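Local atomic coordinates of tryptophan--tRNA ligase (Mycoplasma pneumoniae, PDB entry 2YY5), a protein that probably catalyses the ATP-dependent attachment of tryptophan to tRNA(Trp), as a homodimeric class I aminoacyl-tRNA synthetase. Residues 25-30 and 259-264; 253-258 and 285-290; 265-270 and 292-297. The protein carries 1 engineered substitution. All blocks are in the same frame, centred on the assembly; numbering follows the deposited sequence.

Contact 1 (25-30 and 259-264); sequences VMQSLI and LKEPVN
Gln27 reaches across to Lys260 and Glu261, joining the class I nucleotide-binding fold to a loop in the helical part of the chain. Gln27 sits in the turn that follows helix 19-26, whose start lies in the HIGH region. Lys260 and Glu261 lie in the loop between helices 246-259 and 265-271. Gln27 sends its CG anti to the backbone N (chi1 163°) and stays extended beyond it, which carries the amide straight over to the loop. The two loop side chains meet it differently. Lys260 crosses it at about a right angle and offers the aliphatic part of its chain, with CD on the near side. Glu261 bends at chi2 and slides past Gln27 in the opposite direction. The carboxylate and amide planes are 26° apart, with OE2 of Glu261 4.4 Å from CD of Gln27. This is a small contact near the surface. Glu261 also packs on Leu298 of helix 284-308. Met26 and Leu29 pack on helix 54-71, and Val25 touches the bound tryptophanyl-adenylate analogue. Met26 to Leu29 form a type I beta turn that joins two short helices. From the turn, Ser28 OG donates back to Val25 O, in the residue just before the turn, at 3.0 Å, tilted 28° from the carbonyl plane.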
# COMPACT_ATOMS: atom_id res chain seq x y z
N VAL B 25 -13.93 17.13 15.80
CA VAL B 25 -13.37 17.86 14.66
C VAL B 25 -14.38 18.60 13.80
O VAL B 25 -14.13 19.74 13.40
CB VAL B 25 -12.58 16.92 13.72
CG1 VAL B 25 -11.33 16.42 14.42
CG2 VAL B 25 -13.45 15.73 13.32
N MET B 26 -15.50 17.96 13.49
CA MET B 26 -16.52 18.57 12.65
C MET B 26 -16.93 19.98 13.05
O MET B 26 -16.88 20.90 12.23
CB MET B 26 -17.76 17.69 12.59
CG MET B 26 -17.56 16.44 11.77
SD MET B 26 -19.01 15.40 11.61
CE MET B 26 -18.24 13.92 10.92
N GLN B 27 -17.32 20.16 14.31
CA GLN B 27 -17.76 21.47 14.81
C GLN B 27 -16.77 22.61 14.59
O GLN B 27 -17.17 23.74 14.29
CB GLN B 27 -18.09 21.38 16.31
CG GLN B 27 -18.15 22.74 17.00
CD GLN B 27 -18.45 22.66 18.48
OE1 GLN B 27 -19.61 22.54 18.88
NE2 GLN B 27 -17.41 22.71 19.30
N SER B 28 -15.48 22.34 14.73
CA SER B 28 -14.47 23.38 14.55
C SER B 28 -14.08 23.59 13.10
O SER B 28 -13.27 24.46 12.78
CB SER B 28 -13.23 23.05 15.38
OG SER B 28 -12.61 21.88 14.91
N LEU B 29 -14.66 22.79 12.21
CA LEU B 29 -14.38 22.87 10.78
C LEU B 29 -14.76 24.23 10.22
O LEU B 29 -14.11 24.73 9.31
CB LEU B 29 -15.16 21.79 10.05
CG LEU B 29 -14.37 20.77 9.25
CD1 LEU B 29 -13.10 20.36 9.98
CD2 LEU B 29 -15.27 19.58 8.98
N ILE B 30 -15.82 24.82 10.76
CA ILE B 30 -16.31 26.12 10.31
C ILE B 30 -15.39 27.29 10.66
O ILE B 30 -15.45 28.34 10.03
CB ILE B 30 -17.70 26.40 10.90
CG1 ILE B 30 -18.69 25.35 10.39
CG2 ILE B 30 -18.16 27.80 10.54
CD1 ILE B 30 -20.00 25.35 11.11
N LEU B 259 -23.78 24.50 23.45
CA LEU B 259 -24.35 25.83 23.67
C LEU B 259 -23.75 26.90 22.76
O LEU B 259 -24.37 27.94 22.56
CB LEU B 259 -24.18 26.21 25.14
CG LEU B 259 -24.91 25.26 26.10
CD1 LEU B 259 -24.62 25.64 27.54
CD2 LEU B 259 -26.41 25.32 25.81
N LYS B 260 -22.56 26.65 22.21
CA LYS B 260 -21.90 27.60 21.31
C LYS B 260 -22.63 27.62 19.97
O LYS B 260 -22.51 28.56 19.19
CB LYS B 260 -20.44 27.19 21.03
CG LYS B 260 -19.68 26.58 22.18
CD LYS B 260 -18.38 25.91 21.71
CE LYS B 260 -17.32 26.94 21.36
NZ LYS B 260 -16.93 27.76 22.54
N GLU B 261 -23.39 26.56 19.71
CA GLU B 261 -24.12 26.43 18.46
C GLU B 261 -25.26 27.45 18.34
O GLU B 261 -25.90 27.78 19.34
CB GLU B 261 -24.68 25.01 18.36
CG GLU B 261 -24.76 24.47 16.95
CD GLU B 261 -23.41 23.98 16.44
OE1 GLU B 261 -23.23 23.98 15.21
OE2 GLU B 261 -22.55 23.59 17.26
N PRO B 262 -25.51 27.98 17.12
CA PRO B 262 -26.59 28.95 16.90
C PRO B 262 -27.89 28.42 17.50
O PRO B 262 -28.55 29.10 18.29
CB PRO B 262 -26.63 29.07 15.39
CG PRO B 262 -25.17 28.99 15.04
CD PRO B 262 -24.70 27.82 15.90
N VAL B 263 -28.27 27.21 17.11
CA VAL B 263 -29.45 26.60 17.69
C VAL B 263 -28.97 26.48 19.14
O VAL B 263 -27.77 26.35 19.37
CB VAL B 263 -29.73 25.20 17.10
CG1 VAL B 263 -31.11 24.72 17.53
CG2 VAL B 263 -29.64 25.25 15.59
N ASN B 264 -29.87 26.53 20.11
CA ASN B 264 -29.45 26.45 21.51
C ASN B 264 -29.08 27.84 22.05
O ASN B 264 -28.60 27.97 23.18
CB ASN B 264 -28.27 25.50 21.71
CG ASN B 264 -28.61 24.06 21.39
OD1 ASN B 264 -29.79 23.70 21.28
ND2 ASN B 264 -27.59 23.22 21.25

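Contact 2 (253-258 and 285-290); sequences TILKAL and LDLKNA
Leu255 meets Leu287 and Ala290 where helix 246-259 packs on helix 284-308. The main interaction is apolar. The side chains of Leu255 and Leu287 cross at a slant, with CD1 of Leu255 4.1 Å from CD1 of Leu287. In Leu287 the CG stands anti to the backbone N (chi1 174°), and this brings its CD1 to the facing helix. The same CD1 of Leu255 lies 4.4 Å from CB of Ala290, so one methyl touches both partners. Phe279 and the neighbouring Leu252 and Val248 add further apolar cover. Ile254, one residue along from Leu255, touches Leu19 and Leu23 of helix 19-26 and also Ile193, a predicted ATP-binding residue.

A second kind of contact is methyl against backbone. CD2 of Leu255 comes to 4.1 Å from the carbonyl O of Ala290, without polar bonding between the segments.

Polar groups work at the margin. Lys288 NZ bonds to the carbonyls of Arg228 and Ala230, and Asp286 OD1 accepts from the backbone N of Ser283. This is plain helix-on-helix packing of leucines and an alanine, in the helical region that follows the KMSKS segment in the chain.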
# COMPACT_ATOMS: atom_id res chain seq x y z
N THR B 253 -19.25 18.84 29.83
CA THR B 253 -18.44 19.46 28.79
C THR B 253 -19.12 19.36 27.41
O THR B 253 -18.88 20.20 26.54
CB THR B 253 -16.96 18.90 28.75
OG1 THR B 253 -16.67 18.33 27.47
CG2 THR B 253 -16.73 17.85 29.83
N ILE B 254 -19.98 18.35 27.22
CA ILE B 254 -20.70 18.19 25.96
C ILE B 254 -21.69 19.33 25.85
O ILE B 254 -21.83 19.96 24.79
CB ILE B 254 -21.52 16.87 25.89
CG1 ILE B 254 -20.58 15.67 25.80
CG2 ILE B 254 -22.44 16.90 24.68
CD1 ILE B 254 -21.27 14.34 26.02
N LEU B 255 -22.40 19.56 26.95
CA LEU B 255 -23.40 20.62 27.06
C LEU B 255 -22.76 21.97 26.74
O LEU B 255 -23.33 22.77 25.98
CB LEU B 255 -24.00 20.65 28.48
CG LEU B 255 -25.45 21.13 28.71
CD1 LEU B 255 -25.53 21.82 30.06
CD2 LEU B 255 -25.90 22.08 27.62
N LYS B 256 -21.59 22.23 27.31
CA LYS B 256 -20.89 23.50 27.07
C LYS B 256 -20.58 23.71 25.58
O LYS B 256 -20.73 24.82 25.06
CB LYS B 256 -19.59 23.58 27.89
CG LYS B 256 -18.90 24.95 27.76
CD LYS B 256 -17.80 25.20 28.79
CE LYS B 256 -16.50 24.50 28.45
NZ LYS B 256 -15.40 24.84 29.40
N ALA B 257 -20.13 22.65 24.91
CA ALA B 257 -19.79 22.71 23.50
C ALA B 257 -21.02 22.90 22.61
O ALA B 257 -20.94 23.56 21.57
CB ALA B 257 -19.04 21.42 23.10
N LEU B 258 -22.15 22.33 23.01
CA LEU B 258 -23.37 22.45 22.23
C LEU B 258 -24.01 23.83 22.33
O LEU B 258 -24.69 24.28 21.41
CB LEU B 258 -24.37 21.38 22.65
CG LEU B 258 -23.91 19.94 22.42
CD1 LEU B 258 -25.04 18.99 22.83
CD2 LEU B 258 -23.54 19.73 20.96
N LEU B 285 -30.74 15.09 37.06
CA LEU B 285 -31.79 14.97 36.07
C LEU B 285 -31.95 16.28 35.31
O LEU B 285 -32.30 16.29 34.14
CB LEU B 285 -33.12 14.56 36.72
CG LEU B 285 -33.05 13.42 37.75
CD1 LEU B 285 -32.16 12.28 37.24
CD2 LEU B 285 -32.49 13.97 39.06
N ASP B 286 -31.68 17.40 35.98
CA ASP B 286 -31.79 18.72 35.36
C ASP B 286 -30.70 18.90 34.31
O ASP B 286 -30.88 19.63 33.33
CB ASP B 286 -31.67 19.81 36.42
CG ASP B 286 -32.87 19.87 37.34
OD1 ASP B 286 -32.68 20.04 38.57
OD2 ASP B 286 -34.01 19.75 36.85
N LEU B 287 -29.57 18.23 34.53
CA LEU B 287 -28.44 18.28 33.61
C LEU B 287 -28.77 17.46 32.37
O LEU B 287 -28.53 17.91 31.25
CB LEU B 287 -27.18 17.73 34.30
CG LEU B 287 -25.89 17.56 33.49
CD1 LEU B 287 -25.46 18.88 32.87
CD2 LEU B 287 -24.80 17.02 34.41
N LYS B 288 -29.32 16.27 32.57
CA LYS B 288 -29.67 15.40 31.45
C LYS B 288 -30.72 16.07 30.58
O LYS B 288 -30.68 15.96 29.35
CB LYS B 288 -30.19 14.06 31.96
CG LYS B 288 -29.11 13.15 32.49
CD LYS B 288 -29.66 11.82 32.99
CE LYS B 288 -28.53 10.90 33.44
NZ LYS B 288 -29.03 9.63 34.02
N ASN B 289 -31.65 16.76 31.22
CA ASN B 289 -32.71 17.47 30.53
C ASN B 289 -32.16 18.53 29.59
O ASN B 289 -32.55 18.60 28.43
CB ASN B 289 -33.64 18.15 31.54
CG ASN B 289 -34.89 17.34 31.82
OD1 ASN B 289 -34.87 16.40 32.61
ND2 ASN B 289 -35.97 17.68 31.14
N ALA B 290 -31.25 19.36 30.11
CA ALA B 290 -30.64 20.42 29.32
C ALA B 290 -29.73 19.86 28.23
O ALA B 290 -29.63 20.42 27.13
CB ALA B 290 -29.86 21.36 30.23

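Contact 3 (265-270 and 292-297); sequences QSLTNQ and TEATVN
Leu267 packs against Glu293 and Ala294, and it gives up more surface here than either partner. It lies on the short helix 265-271, while the other two are neighbours on helix 284-308. Its CG is anti to the backbone N (chi1 -151°), and the side chain points at the longer helix with CD1 leading. CD1 of Leu267 rests on Ala294, 3.6 Å from CB of that residue. The backbone N of Ala294 is equally near the same methyl. The methyl thus touches both the side chain and the backbone of Ala294.

Glu293 comes from the opposite direction. Its chain is extended, and its carboxylate end meets the leucine. OE2 of Glu293 is 3.5 Å from CG of Leu267, and CD of Glu293 is 4.0 Å from that same CG. These are van der Waals contacts of a carboxylate with an aliphatic branch. Glu293 is exposed and probably screens the leucine from solvent, whereas Ala294 is buried.

Leu259 packs on Leu267 and Leu258 on Ala294, so helix 246-259 packs against both partners. Elsewhere on helix 284-308, Thr292 and Thr295 meet helix 220-228. Three helices, 246-259, 265-271 and 284-308, pack together here, away from the annotated sites, consistent with the helical region of tryptophanyl-tRNA synthetases.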
# COMPACT_ATOMS: atom_id res chain seq x y z
N GLN B 265 -29.29 28.87 21.24
CA GLN B 265 -29.00 30.24 21.66
C GLN B 265 -29.82 30.56 22.91
O GLN B 265 -29.30 31.10 23.89
CB GLN B 265 -29.38 31.23 20.56
CG GLN B 265 -29.07 32.66 20.88
CD GLN B 265 -27.58 32.89 21.00
OE1 GLN B 265 -26.82 32.62 20.07
NE2 GLN B 265 -27.14 33.40 22.15
N SER B 266 -31.10 30.23 22.86
CA SER B 266 -32.02 30.47 23.96
C SER B 266 -31.63 29.63 25.15
O SER B 266 -31.73 30.06 26.29
CB SER B 266 -33.45 30.13 23.56
OG SER B 266 -33.83 30.83 22.39
N LEU B 267 -31.20 28.40 24.87
CA LEU B 267 -30.81 27.50 25.94
C LEU B 267 -29.59 28.07 26.68
O LEU B 267 -29.59 28.14 27.90
CB LEU B 267 -30.49 26.11 25.37
CG LEU B 267 -30.72 24.90 26.28
CD1 LEU B 267 -30.06 23.68 25.66
CD2 LEU B 267 -30.14 25.15 27.65
N THR B 268 -28.56 28.48 25.94
CA THR B 268 -27.37 29.01 26.59
C THR B 268 -27.65 30.34 27.31
O THR B 268 -27.05 30.64 28.34
CB THR B 268 -26.19 29.18 25.59
OG1 THR B 268 -25.03 29.63 26.29
CG2 THR B 268 -26.54 30.18 24.49
N ASN B 269 -28.58 31.12 26.77
CA ASN B 269 -28.93 32.39 27.41
C ASN B 269 -29.62 32.08 28.73
O ASN B 269 -29.29 32.65 29.77
CB ASN B 269 -29.86 33.19 26.50
CG ASN B 269 -29.12 33.89 25.38
OD1 ASN B 269 -28.11 33.39 24.89
ND2 ASN B 269 -29.63 35.04 24.96
N GLN B 270 -30.58 31.17 28.68
CA GLN B 270 -31.33 30.75 29.86
C GLN B 270 -30.40 30.17 30.93
O GLN B 270 -30.71 30.21 32.12
CB GLN B 270 -32.38 29.72 29.44
CG GLN B 270 -32.76 28.68 30.50
CD GLN B 270 -33.65 27.58 29.94
OE1 GLN B 270 -33.93 26.58 30.61
NE2 GLN B 270 -34.11 27.76 28.70
N THR B 292 -30.17 16.94 26.81
CA THR B 292 -31.06 16.34 25.82
C THR B 292 -31.64 17.38 24.86
O THR B 292 -31.87 17.07 23.70
CB THR B 292 -32.22 15.58 26.50
OG1 THR B 292 -31.71 14.43 27.18
CG2 THR B 292 -33.24 15.13 25.47
N GLU B 293 -31.86 18.59 25.34
CA GLU B 293 -32.41 19.64 24.49
C GLU B 293 -31.35 20.17 23.52
O GLU B 293 -31.60 20.27 22.32
CB GLU B 293 -32.96 20.80 25.34
CG GLU B 293 -33.76 21.83 24.55
CD GLU B 293 -34.19 23.01 25.42
OE1 GLU B 293 -34.76 22.77 26.51
OE2 GLU B 293 -33.95 24.17 25.02
N ALA B 294 -30.17 20.50 24.05
CA ALA B 294 -29.09 21.00 23.21
C ALA B 294 -28.76 19.95 22.16
O ALA B 294 -28.53 20.27 20.98
CB ALA B 294 -27.87 21.29 24.06
N THR B 295 -28.74 18.69 22.57
CA THR B 295 -28.44 17.61 21.66
C THR B 295 -29.50 17.42 20.58
O THR B 295 -29.17 17.40 19.40
CB THR B 295 -28.26 16.29 22.42
OG1 THR B 295 -27.23 16.45 23.40
CG2 THR B 295 -27.88 15.18 21.46
N VAL B 296 -30.76 17.28 20.99
CA VAL B 296 -31.84 17.10 20.02
C VAL B 296 -31.82 18.27 19.04
O VAL B 296 -31.84 18.06 17.83
CB VAL B 296 -33.23 17.04 20.71
CG1 VAL B 296 -34.34 17.05 19.65
CG2 VAL B 296 -33.35 15.76 21.55
N ASN B 297 -31.76 19.49 19.56
CA ASN B 297 -31.72 20.67 18.72
C ASN B 297 -30.66 20.55 17.65
O ASN B 297 -30.93 20.79 16.47
CB ASN B 297 -31.45 21.93 19.57
CG ASN B 297 -32.65 22.34 20.41
OD1 ASN B 297 -33.66 21.63 20.47
ND2 ASN B 297 -32.54 23.49 21.07

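All three contacts lie on the same side of the chain centre. The centres of contacts 2 and 3 are about 8 Å apart, those of 1 and 3 about 12 Å, and those of 1 and 2 about 15 Å. Contacts 2 and 3 share helix 284-308, which receives helix 246-259 and then helix 265-271. The loop of contact 1 joins those two helices. Asn264 ties the set together: its ND2 probably bonds Leu258 O and Ala294 O, and its OD1 probably bonds Asn297 ND2. Along the chain, contact 2 alternates with both others, while contact 1 closes before contact 3 opens. Contact 1, with the packing of Ile254, Ala257 and Leu258 on helix 19-26, joins these helices to the catalytic part of the synthetase.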